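Local coordinates for cupin 2, conserved barrel domain protein (Novosphingobium aromaticivorans DSM 12444, PDB 3ES1) that is of unknown function but adopts a cupin-like beta-barrel fold and forms a two-chain assembly in which a beta-sheet continues across the subunit interface, at residues Tyr102-Glu107 with Gly125-Gln130. Sequence-based numbering, arbitrary orientation.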
loop_
_atom_site.group_PDB
_atom_site.type_symbol
_atom_site.label_atom_id
_atom_site.label_comp_id
_atom_site.label_asym_id
_atom_site.label_seq_id
_atom_site.Cartn_x
_atom_site.Cartn_y
_atom_site.Cartn_z
ATOM N N TYR A 102 6.176 -0.052 -0.417
ATOM C CA TYR A 102 5.387 -0.037 -1.630
ATOM C C TYR A 102 4.872 1.391 -1.800
ATOM O O TYR A 102 4.146 1.912 -0.961
ATOM C CB TYR A 102 4.211 -1.024 -1.571
ATOM C CG TYR A 102 4.590 -2.419 -1.242
ATOM C CD1 TYR A 102 5.727 -3.022 -1.834
ATOM C CD2 TYR A 102 3.833 -3.185 -0.329
ATOM C CE1 TYR A 102 6.079 -4.346 -1.523
ATOM C CE2 TYR A 102 4.199 -4.518 -0.020
ATOM C CZ TYR A 102 5.308 -5.101 -0.649
ATOM O OH TYR A 102 5.660 -6.411 -0.336
ATOM N N GLY A 103 5.251 2.015 -2.894
ATOM C CA GLY A 103 4.774 3.368 -3.187
ATOM C C GLY A 103 3.875 3.360 -4.394
ATOM O O GLY A 103 4.219 2.783 -5.421
ATOM N N ILE A 104 2.731 4.041 -4.275
ATOM C CA ILE A 104 1.764 4.122 -5.379
ATOM C C ILE A 104 1.494 5.552 -5.745
ATOM O O ILE A 104 1.033 6.365 -4.914
ATOM C CB ILE A 104 0.421 3.347 -5.078
ATOM C CG1 ILE A 104 0.720 1.893 -4.609
ATOM C CG2 ILE A 104 -0.442 3.241 -6.333
ATOM C CD1 ILE A 104 0.782 1.728 -3.090
ATOM N N VAL A 105 1.770 5.867 -6.995
ATOM C CA VAL A 105 1.593 7.254 -7.463
ATOM C C VAL A 105 0.102 7.501 -7.758
ATOM O O VAL A 105 -0.449 6.970 -8.745
ATOM C CB VAL A 105 2.519 7.620 -8.667
ATOM C CG1 VAL A 105 2.433 9.112 -8.976
ATOM C CG2 VAL A 105 3.986 7.215 -8.423
ATOM N N LEU A 106 -0.542 8.358 -6.954
ATOM C CA LEU A 106 -1.991 8.509 -7.070
ATOM C C LEU A 106 -2.361 9.583 -8.076
ATOM O O LEU A 106 -3.389 9.531 -8.785
ATOM C CB LEU A 106 -2.639 8.823 -5.696
ATOM C CG LEU A 106 -2.383 7.817 -4.523
ATOM C CD1 LEU A 106 -3.287 8.136 -3.349
ATOM C CD2 LEU A 106 -2.535 6.378 -4.946
ATOM N N GLU A 107 -1.516 10.586 -8.085
ATOM C CA GLU A 107 -1.729 11.822 -8.865
ATOM C C GLU A 107 -0.390 12.456 -9.206
ATOM O O GLU A 107 0.476 12.591 -8.360
ATOM C CB GLU A 107 -2.564 12.819 -8.061
ATOM C CG GLU A 107 -2.520 14.228 -8.552
ATOM C CD GLU A 107 -3.277 14.489 -9.859
ATOM O OE1 GLU A 107 -4.136 13.657 -10.258
ATOM O OE2 GLU A 107 -2.999 15.555 -10.479
ATOM N N GLY A 125 -0.195 6.277 -11.451
ATOM C CA GLY A 125 -0.628 4.891 -11.420
ATOM C C GLY A 125 0.472 3.878 -11.260
ATOM O O GLY A 125 0.216 2.684 -11.102
ATOM N N GLY A 126 1.711 4.369 -11.293
ATOM C CA GLY A 126 2.899 3.549 -11.129
ATOM C C GLY A 126 3.167 3.121 -9.686
ATOM O O GLY A 126 2.781 3.813 -8.714
ATOM N N ILE A 127 3.851 1.991 -9.565
ATOM C CA ILE A 127 4.229 1.432 -8.256
ATOM C C ILE A 127 5.725 1.217 -8.110
ATOM O O ILE A 127 6.390 0.634 -8.977
ATOM C CB ILE A 127 3.480 0.101 -7.981
ATOM C CG1 ILE A 127 1.947 0.355 -7.965
ATOM C CG2 ILE A 127 3.957 -0.521 -6.669
ATOM C CD1 ILE A 127 1.038 -0.934 -7.922
ATOM N N ILE A 128 6.230 1.673 -6.961
ATOM C CA ILE A 128 7.619 1.492 -6.584
ATOM C C ILE A 128 7.735 0.433 -5.478
ATOM O O ILE A 128 7.000 0.459 -4.492
ATOM C CB ILE A 128 8.300 2.778 -6.076
ATOM C CG1 ILE A 128 8.075 3.958 -7.065
ATOM C CG2 ILE A 128 9.759 2.510 -5.833
ATOM C CD1 ILE A 128 6.887 4.803 -6.630
ATOM N N VAL A 129 8.648 -0.506 -5.703
ATOM C CA VAL A 129 9.072 -1.464 -4.656
ATOM C C VAL A 129 10.462 -1.048 -4.184
ATOM O O VAL A 129 11.461 -1.296 -4.869
ATOM C CB VAL A 129 9.048 -2.916 -5.194
ATOM C CG1 VAL A 129 9.370 -3.948 -4.107
ATOM C CG2 VAL A 129 7.659 -3.215 -5.843
ATOM N N GLN A 130 10.514 -0.397 -3.034
ATOM C CA GLN A 130 11.735 0.188 -2.511
ATOM C C GLN A 130 12.366 -0.788 -1.540
ATOM O O GLN A 130 11.889 -0.975 -0.491
ATOM C CB GLN A 130 11.482 1.569 -1.860
ATOM C CG GLN A 130 12.684 2.336 -1.386
ATOM C CD GLN A 130 13.129 3.398 -2.385
ATOM O OE1 GLN A 130 14.143 3.293 -2.971
ATOM N NE2 GLN A 130 12.328 4.358 -2.589
#
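Ile104 and Ile127 lie side by side on one face of an antiparallel strand pair, both pointing the same way, with Ile104 CG1 3.9 Å from Ile127 CG1. In each, CG1 stands beside the backbone N (chi1 -51° in Ile104, -61° in Ile127), and in this non-hydrogen-bonded pair the two CG1 methylenes meet. On this face too, Val129 CG1 meets the edge of the Tyr102 ring, near its plane, with 4.2 Å between it and CE1. On the other face Gly103 presents no side chain, and Ile128 lays its CD1 against the backbone there, 3.6 Å from Gly103 O. The same methyl meets Val105 CG2, which reaches it at a slant. Between the two faces, Gly103 and Ile128 exchange two nearly straight backbone hydrogen bonds, and Val105 N donates to Gly126 O at 2.9 Å. Just ahead of strand 127-130, Gly125, with positive phi, turns its N onto Val105 O (2.8 Å), a donor tilted 22° from the carbonyl plane. Strand 99-107 lies between 127-130 and 145-153, where Leu106 and Glu107 face Arg146 in a classic beta bulge. Ile128 touches Val122 of strand 119-122 and Trp137 of strand 136-138 within the cupin-like fold, while 127-130 pairs in parallel with a strand of the second subunit, whose Ser79 hydrogen-bonds Tyr102 OH.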